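Local coordinates for protein SusD homolog (Bacteroides thetaiotaomicron, PDB 3SGH) that probably binds sugars or glycans at the outer membrane as a SusD-like lipoprotein, helping a partner transporter to take them up, at residues P268-P273 and A417-P422; I242-G245 and V249-N252. All coordinates share one frame; numbering follows the deposited sequence.

Interaction 1 of 2, residues P268-P273 and A417-P422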
ATOM      1  N   PRO A 268       0.882 -15.000  15.076  1.00 16.59           N
ATOM      2  CA  PRO A 268      -0.492 -15.307  15.476  1.00 16.37           C
ATOM      3  C   PRO A 268      -1.462 -14.139  15.404  1.00 15.98           C
ATOM      4  O   PRO A 268      -2.695 -14.370  15.372  1.00 15.86           O
ATOM      5  CB  PRO A 268      -0.362 -15.802  16.925  1.00 17.86           C
ATOM      6  CG  PRO A 268       0.950 -15.308  17.398  1.00 18.71           C
ATOM      7  CD  PRO A 268       1.831 -15.321  16.146  1.00 17.27           C
ATOM      8  N   ALA A 269      -0.932 -12.905  15.346  1.00 15.83           N
ATOM      9  CA  ALA A 269      -1.780 -11.717  15.171  1.00 14.55           C
ATOM     10  C   ALA A 269      -2.081 -11.427  13.680  1.00 15.09           C
ATOM     11  O   ALA A 269      -3.002 -10.671  13.350  1.00 15.76           O
ATOM     12  CB  ALA A 269      -1.132 -10.557  15.816  1.00 15.75           C
ATOM     13  N   TYR A 270      -1.279 -12.011  12.805  1.00 15.19           N
ATOM     14  CA  TYR A 270      -1.331 -11.755  11.353  1.00 14.62           C
ATOM     15  C   TYR A 270      -2.025 -12.854  10.547  1.00 14.97           C
ATOM     16  O   TYR A 270      -2.680 -12.543   9.553  1.00 15.34           O
ATOM     17  CB  TYR A 270       0.088 -11.612  10.815  1.00 15.30           C
ATOM     18  CG  TYR A 270       0.764 -10.257  10.998  1.00 13.34           C
ATOM     19  CD1 TYR A 270       0.439  -9.403  12.032  1.00 14.58           C
ATOM     20  CD2 TYR A 270       1.801  -9.855  10.135  1.00 14.91           C
ATOM     21  CE1 TYR A 270       1.082  -8.187  12.169  1.00 14.07           C
ATOM     22  CE2 TYR A 270       2.452  -8.664  10.289  1.00 13.11           C
ATOM     23  CZ  TYR A 270       2.098  -7.826  11.301  1.00 14.35           C
ATOM     24  OH  TYR A 270       2.746  -6.627  11.410  1.00 16.73           O
ATOM     25  N   PHE A 271      -1.864 -14.102  10.992  1.00 13.95           N
ATOM     26  CA  PHE A 271      -2.234 -15.286  10.205  1.00 14.49           C
ATOM     27  C   PHE A 271      -2.888 -16.368  11.093  1.00 15.20           C
ATOM     28  O   PHE A 271      -2.686 -16.392  12.322  1.00 15.39           O
ATOM     29  CB  PHE A 271      -0.984 -15.937   9.598  1.00 13.83           C
ATOM     30  CG  PHE A 271      -0.031 -14.996   8.928  1.00 14.88           C
ATOM     31  CD1 PHE A 271      -0.448 -14.224   7.866  1.00 14.30           C
ATOM     32  CD2 PHE A 271       1.295 -14.923   9.339  1.00 13.87           C
ATOM     33  CE1 PHE A 271       0.440 -13.371   7.247  1.00 16.63           C
ATOM     34  CE2 PHE A 271       2.206 -14.039   8.719  1.00 16.14           C
ATOM     35  CZ  PHE A 271       1.777 -13.280   7.695  1.00 15.67           C
ATOM     36  N   THR A 272      -3.584 -17.315  10.460  1.00 14.87           N
ATOM     37  CA  THR A 272      -3.979 -18.560  11.109  1.00 16.34           C
ATOM     38  C   THR A 272      -3.009 -19.648  10.705  1.00 16.00           C
ATOM     39  O   THR A 272      -2.494 -19.609   9.582  1.00 16.68           O
ATOM     40  CB  THR A 272      -5.394 -18.978  10.703  1.00 16.02           C
ATOM     41  OG1 THR A 272      -5.453 -19.189   9.279  1.00 15.54           O
ATOM     42  CG2 THR A 272      -6.369 -17.919  11.108  1.00 17.73           C
ATOM     43  N   PRO A 273      -2.751 -20.604  11.592  1.00 17.42           N
ATOM     44  CA  PRO A 273      -1.974 -21.794  11.251  1.00 17.79           C
ATOM     45  C   PRO A 273      -2.670 -22.577  10.137  1.00 17.21           C
ATOM     46  O   PRO A 273      -3.909 -22.616  10.094  1.00 17.46           O
ATOM     47  CB  PRO A 273      -2.020 -22.618  12.554  1.00 17.67           C
ATOM     48  CG  PRO A 273      -2.055 -21.584  13.594  1.00 20.19           C
ATOM     49  CD  PRO A 273      -2.971 -20.517  13.046  1.00 19.14           C
ATOM     50  N   ALA A 417       5.625  -4.514   9.382  1.00 13.53           N
ATOM     51  CA  ALA A 417       4.765  -3.689  10.235  1.00 14.96           C
ATOM     52  C   ALA A 417       3.485  -3.200   9.514  1.00 15.25           C
ATOM     53  O   ALA A 417       2.397  -3.184  10.118  1.00 15.98           O
ATOM     54  CB  ALA A 417       5.517  -2.489  10.795  1.00 14.84           C
ATOM     55  N   CYS A 418       3.627  -2.759   8.254  1.00 15.03           N
ATOM     56  CA  CYS A 418       2.507  -2.171   7.525  1.00 14.40           C
ATOM     57  C   CYS A 418       1.746  -3.307   6.892  1.00 14.48           C
ATOM     58  O   CYS A 418       1.969  -3.635   5.740  1.00 15.07           O
ATOM     59  CB  CYS A 418       3.022  -1.180   6.495  1.00 14.93           C
ATOM     60  SG  CYS A 418       3.856   0.262   7.322  1.00 17.95           S
ATOM     61  N   TYR A 419       0.878  -3.948   7.682  1.00 15.01           N
ATOM     62  CA  TYR A 419       0.197  -5.166   7.273  1.00 15.19           C
ATOM     63  C   TYR A 419      -1.242  -5.164   7.756  1.00 15.40           C
ATOM     64  O   TYR A 419      -1.505  -4.813   8.945  1.00 16.03           O
ATOM     65  CB  TYR A 419       0.904  -6.438   7.829  1.00 14.48           C
ATOM     66  CG  TYR A 419       0.052  -7.689   7.746  1.00 13.52           C
ATOM     67  CD1 TYR A 419       0.048  -8.473   6.587  1.00 15.18           C
ATOM     68  CD2 TYR A 419      -0.747  -8.097   8.819  1.00 15.56           C
ATOM     69  CE1 TYR A 419      -0.743  -9.560   6.468  1.00 13.39           C
ATOM     70  CE2 TYR A 419      -1.559  -9.205   8.702  1.00 14.79           C
ATOM     71  CZ  TYR A 419      -1.535  -9.932   7.535  1.00 15.07           C
ATOM     72  OH  TYR A 419      -2.322 -11.016   7.403  1.00 16.30           O
ATOM     73  N   PRO A 420      -2.186  -5.592   6.878  1.00 15.74           N
ATOM     74  CA  PRO A 420      -2.089  -5.812   5.445  1.00 16.00           C
ATOM     75  C   PRO A 420      -2.140  -4.480   4.690  1.00 15.85           C
ATOM     76  O   PRO A 420      -3.008  -3.661   4.971  1.00 17.01           O
ATOM     77  CB  PRO A 420      -3.345  -6.661   5.108  1.00 16.02           C
ATOM     78  CG  PRO A 420      -4.176  -6.638   6.319  1.00 18.51           C
ATOM     79  CD  PRO A 420      -3.559  -5.818   7.363  1.00 16.18           C
ATOM     80  N   ASP A 421      -1.178  -4.250   3.801  1.00 14.36           N
ATOM     81  CA  ASP A 421      -1.092  -2.994   3.053  1.00 15.12           C
ATOM     82  C   ASP A 421      -0.835  -3.417   1.608  1.00 14.16           C
ATOM     83  O   ASP A 421       0.172  -4.065   1.337  1.00 13.66           O
ATOM     84  CB  ASP A 421       0.041  -2.142   3.571  1.00 15.01           C
ATOM     85  CG  ASP A 421       0.145  -0.797   2.852  1.00 17.80           C
ATOM     86  OD1 ASP A 421       0.118  -0.761   1.598  1.00 17.45           O
ATOM     87  OD2 ASP A 421       0.270   0.197   3.578  1.00 18.20           O
ATOM     88  N   PRO A 422      -1.741  -3.088   0.693  1.00 14.60           N
ATOM     89  CA  PRO A 422      -1.632  -3.624  -0.673  1.00 14.99           C
ATOM     90  C   PRO A 422      -0.486  -3.087  -1.487  1.00 13.94           C
ATOM     91  O   PRO A 422      -0.046  -3.753  -2.417  1.00 15.98           O
ATOM     92  CB  PRO A 422      -2.935  -3.208  -1.326  1.00 15.18           C
ATOM     93  CG  PRO A 422      -3.399  -2.018  -0.592  1.00 16.98           C
ATOM     94  CD  PRO A 422      -2.933  -2.247   0.876  1.00 15.76           C
TER
HETATM   95  O   HOH W   1       2.087  -3.988  12.537  1.00 19.03           O
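Y419 lays its ring against that of Y270 in an offset stack, centroids 4.1 Å apart and planes 16° from parallel, the two side chains running in opposite directions. Y419 can be followed from its root. CB starts toward 268-273 and lies 3.7 Å from Y270 CE2, near the far end of the partner ring; CG anti to the backbone N (chi1 165°) then carries the ring on along Y270. Y419 CG is still over Y270 CE2, Y419 CD2 sits over the centre of the Y270 ring, and Y419 CE2 has moved on to Y270 CG and CB. At the tip, CZ and OH pass beyond the stack, and OH donates a hydrogen bond of 2.7 Å to Y270 O, tilted 31° from the carbonyl plane. F271 CE1 lies 3.6 Å from the same Y419 OH, its ring set obliquely to that of Y419. On the opposite face of the Y419 ring P420 CD lies toward the rim, an apolar touch from the next residue. Y270 is anchored at its own tip, where OH bonds I416 O and accepts from a water that also donates to A417 O. Tyrosine suits both places because each ring stacks while each hydroxyl serves a main-chain carbonyl or water. A phenylalanine in place of Y419 would probably leave Y270 O, at the helix end, without this donor. With L255 of helix 253-261 touching both F271 and Y419, this is a buried aromatic cluster joining the ends of helices 267-270 and 403-417 in the SusD-like fold.

Interaction 2 of 2, residues I242-G245 and V249-N252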
ATOM      1  N   ILE A 242     -15.020 -11.745   3.509  1.00 15.20           N
ATOM      2  CA  ILE A 242     -15.834 -12.216   2.391  1.00 14.74           C
ATOM      3  C   ILE A 242     -14.898 -12.880   1.324  1.00 14.79           C
ATOM      4  O   ILE A 242     -15.147 -14.021   0.938  1.00 15.10           O
ATOM      5  CB  ILE A 242     -16.718 -11.094   1.793  1.00 14.93           C
ATOM      6  CG1 ILE A 242     -17.716 -10.587   2.874  1.00 18.30           C
ATOM      7  CG2 ILE A 242     -17.474 -11.646   0.510  1.00 13.88           C
ATOM      8  CD1 ILE A 242     -18.378  -9.207   2.570  1.00 20.73           C
ATOM      9  N   VAL A 243     -13.891 -12.160   0.832  1.00 14.23           N
ATOM     10  CA  VAL A 243     -12.968 -12.697  -0.177  1.00 14.73           C
ATOM     11  C   VAL A 243     -12.321 -13.992   0.327  1.00 13.97           C
ATOM     12  O   VAL A 243     -12.256 -15.012  -0.381  1.00 13.99           O
ATOM     13  CB  VAL A 243     -11.966 -11.638  -0.619  1.00 14.34           C
ATOM     14  CG1 VAL A 243     -11.021 -12.175  -1.707  1.00 15.46           C
ATOM     15  CG2 VAL A 243     -12.729 -10.387  -1.131  1.00 14.99           C
ATOM     16  N   SER A 244     -11.940 -13.992   1.599  1.00 13.24           N
ATOM     17  CA  SER A 244     -11.240 -15.135   2.178  1.00 13.59           C
ATOM     18  C   SER A 244     -12.164 -16.361   2.301  1.00 14.21           C
ATOM     19  O   SER A 244     -11.707 -17.513   2.227  1.00 15.37           O
ATOM     20  CB  SER A 244     -10.682 -14.762   3.554  1.00 13.47           C
ATOM     21  OG  SER A 244     -10.035 -15.824   4.229  1.00 16.17           O
ATOM     22  N   GLY A 245     -13.446 -16.097   2.511  1.00 15.13           N
ATOM     23  CA  GLY A 245     -14.452 -17.129   2.647  1.00 16.57           C
ATOM     24  C   GLY A 245     -14.805 -17.818   1.340  1.00 18.12           C
ATOM     25  O   GLY A 245     -15.270 -18.958   1.357  1.00 19.78           O
ATOM     26  N   VAL A 249      -8.392 -15.468  -1.355  1.00 13.73           N
ATOM     27  CA  VAL A 249      -7.187 -14.864  -0.807  1.00 12.70           C
ATOM     28  C   VAL A 249      -6.687 -15.623   0.394  1.00 13.98           C
ATOM     29  O   VAL A 249      -7.475 -16.091   1.210  1.00 13.43           O
ATOM     30  CB  VAL A 249      -7.393 -13.329  -0.521  1.00 11.81           C
ATOM     31  CG1 VAL A 249      -8.344 -13.132   0.695  1.00 12.09           C
ATOM     32  CG2 VAL A 249      -6.040 -12.606  -0.367  1.00 12.03           C
ATOM     33  N   ARG A 250      -5.350 -15.799   0.445  1.00 14.16           N
ATOM     34  CA  ARG A 250      -4.681 -16.433   1.562  1.00 13.57           C
ATOM     35  C   ARG A 250      -3.402 -15.653   1.886  1.00 12.75           C
ATOM     36  O   ARG A 250      -3.037 -14.731   1.185  1.00 12.44           O
ATOM     37  CB  ARG A 250      -4.372 -17.910   1.263  1.00 13.41           C
ATOM     38  CG  ARG A 250      -5.578 -18.858   1.240  1.00 11.20           C
ATOM     39  CD  ARG A 250      -6.154 -19.074   2.601  1.00 13.96           C
ATOM     40  NE  ARG A 250      -7.330 -19.919   2.680  1.00 13.18           N
ATOM     41  CZ  ARG A 250      -8.610 -19.517   2.641  1.00 13.25           C
ATOM     42  NH1 ARG A 250      -8.929 -18.255   2.411  1.00 16.89           N
ATOM     43  NH2 ARG A 250      -9.584 -20.397   2.783  1.00 16.76           N
ATOM     44  N   ALA A 251      -2.724 -16.018   2.959  1.00 13.00           N
ATOM     45  CA  ALA A 251      -1.443 -15.430   3.300  1.00 14.26           C
ATOM     46  C   ALA A 251      -0.418 -15.782   2.190  1.00 13.60           C
ATOM     47  O   ALA A 251      -0.419 -16.869   1.632  1.00 14.28           O
ATOM     48  CB  ALA A 251      -0.982 -15.944   4.665  1.00 12.36           C
ATOM     49  N   ASN A 252       0.466 -14.860   1.913  1.00 13.81           N
ATOM     50  CA  ASN A 252       1.499 -15.003   0.882  1.00 14.42           C
ATOM     51  C   ASN A 252       2.738 -15.669   1.486  1.00 14.64           C
ATOM     52  O   ASN A 252       3.176 -15.364   2.606  1.00 14.66           O
ATOM     53  CB  ASN A 252       1.825 -13.613   0.312  1.00 13.99           C
ATOM     54  CG  ASN A 252       2.730 -13.634  -0.896  1.00 13.91           C
ATOM     55  OD1 ASN A 252       3.813 -14.235  -0.885  1.00 14.35           O
ATOM     56  ND2 ASN A 252       2.339 -12.900  -1.925  1.00 12.89           N
TER
HETATM   57  O   HOH W   2      -7.309 -15.457   4.062  1.00 12.90           O
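The R250 guanidinium presents its edge to the helix end, with S244 CA and S244 O near its plane. NH1 donates to S244 O over 2.9 Å, almost straight at 176°, and arrives in the carbonyl plane on a lone pair. The same NH1 also reaches back to V249 O, at 2.9 Å but more bent, with the acceptor 16° out of the guanidinium plane. A bend at chi2 (-70°) turns the arginine chain back to make both bonds possible. S244 OG is 3.2 Å from NH1 at a poor angle; its bridge to the strand is a water, which donates to V249 O and is 2.8 Å from OG. Serine is small enough to fit beside the arginine while offering that hydroxyl. Apolar contact completes the join: V243 CG1 meets V249 CG1 at 3.7 Å, the branched side chains crossing at about a right angle, and V249 CG1 also lies against S244 N and CB. NH2 of the guanidinium donates to A299 O. Arginine thus ties the last turn of helix 239-245 to strand 249-251 through neutral carbonyls, a buried positive group probably steadied by peptide dipoles.

In the fold
Interaction 2 closes before interaction 1 opens along the chain, and their centres lie 12 Å apart on the same side of the chain's centre. They touch directly where F271 CD1 packs against A251 CB at 3.7 Å. Helix 253-261, which N252 caps at its start, carries the chain from interaction 2 towards interaction 1. Residues 302-303 form a second bridge: S302 pairs with the backbone of A251, and K303 with that of T272. Q49 bonds the 417-422 loop and also pairs with N252. Interaction 2 is local, whereas interaction 1 joins segments 144 residues apart.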